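Local structure of FI20010p1 (7CFB) at residues L92-A100 against T110-S118. The protein is Krimper, a Tudor-domain protein that probably acts with Aub in piRNA amplification and gene silencing in the fruit fly. Residues are numbered along the deposited sequence; the frame is centred on the assembly and turned at random.
Sequences LPDYGDIFA and TRITINSSS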
loop_
_atom_site.group_PDB
_atom_site.type_symbol
_atom_site.label_atom_id
_atom_site.label_comp_id
_atom_site.label_asym_id
_atom_site.label_seq_id
_atom_site.Cartn_x
_atom_site.Cartn_y
_atom_site.Cartn_z
ATOM N N LEU A 92 -6.544 9.255 15.962
ATOM C CA LEU A 92 -6.467 8.182 14.958
ATOM C C LEU A 92 -7.881 7.942 14.459
ATOM O O LEU A 92 -8.750 7.828 15.249
ATOM C CB LEU A 92 -5.927 6.917 15.624
ATOM C CG LEU A 92 -4.418 6.737 15.547
ATOM C CD1 LEU A 92 -3.931 5.725 16.547
ATOM C CD2 LEU A 92 -4.013 6.352 14.148
ATOM N N PRO A 93 -8.122 7.750 13.158
ATOM C CA PRO A 93 -9.432 7.369 12.675
ATOM C C PRO A 93 -9.828 5.948 13.097
ATOM O O PRO A 93 -9.051 5.159 13.503
ATOM C CB PRO A 93 -9.297 7.412 11.156
ATOM C CG PRO A 93 -8.182 8.371 10.942
ATOM C CD PRO A 93 -7.229 8.074 12.069
ATOM N N ASP A 94 -11.082 5.600 12.895
ATOM C CA ASP A 94 -11.553 4.257 13.301
ATOM C C ASP A 94 -10.854 3.137 12.539
ATOM O O ASP A 94 -10.394 3.323 11.421
ATOM C CB ASP A 94 -13.028 4.052 12.995
ATOM C CG ASP A 94 -13.950 4.934 13.801
ATOM O OD1 ASP A 94 -13.499 5.512 14.752
ATOM O OD2 ASP A 94 -15.099 5.013 13.438
ATOM N N TYR A 95 -10.857 1.965 13.147
ATOM C CA TYR A 95 -10.303 0.770 12.476
ATOM C C TYR A 95 -11.044 0.579 11.156
ATOM O O TYR A 95 -12.263 0.660 11.093
ATOM C CB TYR A 95 -10.477 -0.458 13.364
ATOM C CG TYR A 95 -9.788 -0.373 14.697
ATOM C CD1 TYR A 95 -8.423 -0.487 14.792
ATOM C CD2 TYR A 95 -10.493 -0.162 15.856
ATOM C CE1 TYR A 95 -7.780 -0.398 16.002
ATOM C CE2 TYR A 95 -9.868 -0.055 17.076
ATOM C CZ TYR A 95 -8.504 -0.174 17.146
ATOM O OH TYR A 95 -7.865 -0.093 18.326
ATOM N N GLY A 96 -10.274 0.394 10.100
ATOM C CA GLY A 96 -10.793 0.179 8.747
ATOM C C GLY A 96 -10.968 1.465 7.971
ATOM O O GLY A 96 -11.139 1.388 6.785
ATOM N N ASP A 97 -10.893 2.605 8.636
ATOM C CA ASP A 97 -11.041 3.906 7.949
ATOM C C ASP A 97 -9.719 4.261 7.268
ATOM O O ASP A 97 -8.696 3.932 7.791
ATOM C CB ASP A 97 -11.688 4.957 8.844
ATOM C CG ASP A 97 -13.194 4.788 8.991
ATOM O OD1 ASP A 97 -13.740 3.880 8.402
ATOM O OD2 ASP A 97 -13.800 5.559 9.699
ATOM N N ILE A 98 -9.777 4.954 6.148
ATOM C CA ILE A 98 -8.550 5.301 5.391
ATOM C C ILE A 98 -8.054 6.719 5.702
ATOM O O ILE A 98 -8.851 7.615 5.775
ATOM C CB ILE A 98 -8.792 5.052 3.903
ATOM C CG1 ILE A 98 -9.156 3.591 3.658
ATOM C CG2 ILE A 98 -7.609 5.480 3.078
ATOM C CD1 ILE A 98 -9.838 3.393 2.367
ATOM N N PHE A 99 -6.749 6.858 5.884
ATOM C CA PHE A 99 -6.066 8.136 6.174
ATOM C C PHE A 99 -4.663 8.109 5.577
ATOM O O PHE A 99 -4.371 7.230 4.795
ATOM C CB PHE A 99 -6.160 8.507 7.648
ATOM C CG PHE A 99 -5.462 7.588 8.608
ATOM C CD1 PHE A 99 -6.048 6.408 9.021
ATOM C CD2 PHE A 99 -4.229 7.923 9.118
ATOM C CE1 PHE A 99 -5.410 5.590 9.921
ATOM C CE2 PHE A 99 -3.588 7.093 10.015
ATOM C CZ PHE A 99 -4.184 5.933 10.414
ATOM N N ALA A 100 -3.846 9.092 5.916
ATOM C CA ALA A 100 -2.485 9.164 5.364
ATOM C C ALA A 100 -1.444 9.215 6.479
ATOM O O ALA A 100 -1.737 9.698 7.545
ATOM C CB ALA A 100 -2.386 10.338 4.440
ATOM N N THR A 110 1.730 8.194 2.405
ATOM C CA THR A 110 1.005 7.045 1.821
ATOM C C THR A 110 -0.299 6.760 2.565
ATOM O O THR A 110 -0.367 7.063 3.724
ATOM C CB THR A 110 1.926 5.832 1.811
ATOM O OG1 THR A 110 1.444 4.861 0.894
ATOM C CG2 THR A 110 2.110 5.231 3.179
ATOM N N ARG A 111 -1.255 6.151 1.871
ATOM C CA ARG A 111 -2.585 5.795 2.425
ATOM C C ARG A 111 -2.422 4.609 3.366
ATOM O O ARG A 111 -1.664 3.741 3.065
ATOM C CB ARG A 111 -3.637 5.601 1.332
ATOM C CG ARG A 111 -3.808 6.793 0.414
ATOM C CD ARG A 111 -5.118 6.765 -0.321
ATOM N NE ARG A 111 -5.150 5.639 -1.217
ATOM C CZ ARG A 111 -6.229 5.113 -1.729
ATOM N NH1 ARG A 111 -7.411 5.600 -1.453
ATOM N NH2 ARG A 111 -6.121 4.076 -2.509
ATOM N N ILE A 112 -3.145 4.636 4.459
ATOM C CA ILE A 112 -3.008 3.632 5.532
ATOM C C ILE A 112 -4.362 3.406 6.189
ATOM O O ILE A 112 -5.180 4.287 6.151
ATOM C CB ILE A 112 -1.985 4.171 6.552
ATOM C CG1 ILE A 112 -1.562 3.148 7.608
ATOM C CG2 ILE A 112 -2.433 5.490 7.146
ATOM C CD1 ILE A 112 -0.635 3.658 8.650
ATOM N N THR A 113 -4.538 2.234 6.759
ATOM C CA THR A 113 -5.704 1.930 7.591
ATOM C C THR A 113 -5.215 1.163 8.826
ATOM O O THR A 113 -4.290 0.407 8.690
ATOM C CB THR A 113 -6.771 1.189 6.794
ATOM O OG1 THR A 113 -7.839 1.103 7.718
ATOM C CG2 THR A 113 -6.334 -0.182 6.340
ATOM N N ILE A 114 -5.809 1.410 9.978
ATOM C CA ILE A 114 -5.485 0.650 11.205
ATOM C C ILE A 114 -6.434 -0.546 11.247
ATOM O O ILE A 114 -7.602 -0.356 11.224
ATOM C CB ILE A 114 -5.599 1.503 12.472
ATOM C CG1 ILE A 114 -4.738 2.757 12.392
ATOM C CG2 ILE A 114 -5.231 0.673 13.675
ATOM C CD1 ILE A 114 -3.303 2.482 12.582
ATOM N N ASN A 115 -5.895 -1.746 11.283
ATOM C CA ASN A 115 -6.757 -2.946 11.293
ATOM C C ASN A 115 -6.979 -3.479 12.712
ATOM O O ASN A 115 -8.006 -4.021 12.935
ATOM C CB ASN A 115 -6.342 -3.961 10.230
ATOM C CG ASN A 115 -4.932 -4.469 10.380
ATOM O OD1 ASN A 115 -4.002 -3.915 9.839
ATOM N ND2 ASN A 115 -4.777 -5.545 11.110
ATOM N N SER A 116 -6.036 -3.299 13.621
ATOM C CA SER A 116 -6.202 -3.842 14.989
ATOM C C SER A 116 -5.280 -3.150 15.987
ATOM O O SER A 116 -4.322 -2.547 15.584
ATOM C CB SER A 116 -5.976 -5.332 15.025
ATOM O OG SER A 116 -4.620 -5.658 14.898
ATOM N N SER A 117 -5.614 -3.317 17.256
ATOM C CA SER A 117 -4.829 -2.852 18.417
ATOM C C SER A 117 -3.777 -3.910 18.743
ATOM O O SER A 117 -4.089 -5.075 18.690
ATOM C CB SER A 117 -5.733 -2.632 19.576
ATOM O OG SER A 117 -5.052 -1.997 20.624
ATOM N N SER A 118 -2.569 -3.486 19.060
ATOM C CA SER A 118 -1.485 -4.418 19.408
ATOM C C SER A 118 -1.430 -4.552 20.933
ATOM O O SER A 118 -1.467 -3.549 21.611
ATOM C CB SER A 118 -0.200 -3.939 18.855
ATOM O OG SER A 118 -0.144 -4.115 17.469
HETATM O O HOH W 1 -7.759 3.314 10.201
#
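Phe99 and Ile112 face each other as an antiparallel hydrogen-bonded pair: Phe99 N donates a hydrogen bond to Ile112 O (3.0 Å, 166° at the hydrogen), and Ile112 N returns the bond to Phe99 O. Ala100 and Arg111 follow as a non-hydrogen-bonded pair. Earlier in the chain, Asp94 to Asp97 form a type II turn that is still tied to the strand 110-117. Gly96, third residue of the turn, takes the positive phi (91°) of that position, where a side chain would collide with the preceding carbonyl; its N reaches Ile114 O at 3.0 Å. Thr113 OG1, anti to its own N (chi1 -175°), donates to Asp97 O from above the carbonyl plane, and a water joins Asp94 O and Asp97 O to Ile114 N, giving backbone atoms of the turn and of Ile114 polar partners.

The flat ring of Phe99 is sandwiched: CG2 of beta-branched Ile112 sits over one face, 3.6 Å from the centroid in a CH-pi contact, Pro93 CD covers the opposite face, and Ile114 CG1 meets the edge, 3.8 Å from Phe99 CZ. With the ring cut back to an alanine, Ile112 CG2 and Pro93 would probably lose the surface between them, and a gap would be likely to open beside Ile114. Tyr95 lies along the strand, its CD1 3.6 Å from Ile114 CG2 and its OH near Ser117 CB. Phe136 adds to the apolar cluster around Ile112 and Ile114, while Arg111 pairs with Asp129. The contact forms the open end of the 99-103/108-117 beta hairpin, with the turn 94-97 leading into it, within the antiparallel sheet of Krimper's first Tudor domain, a member of the SH3-like clan.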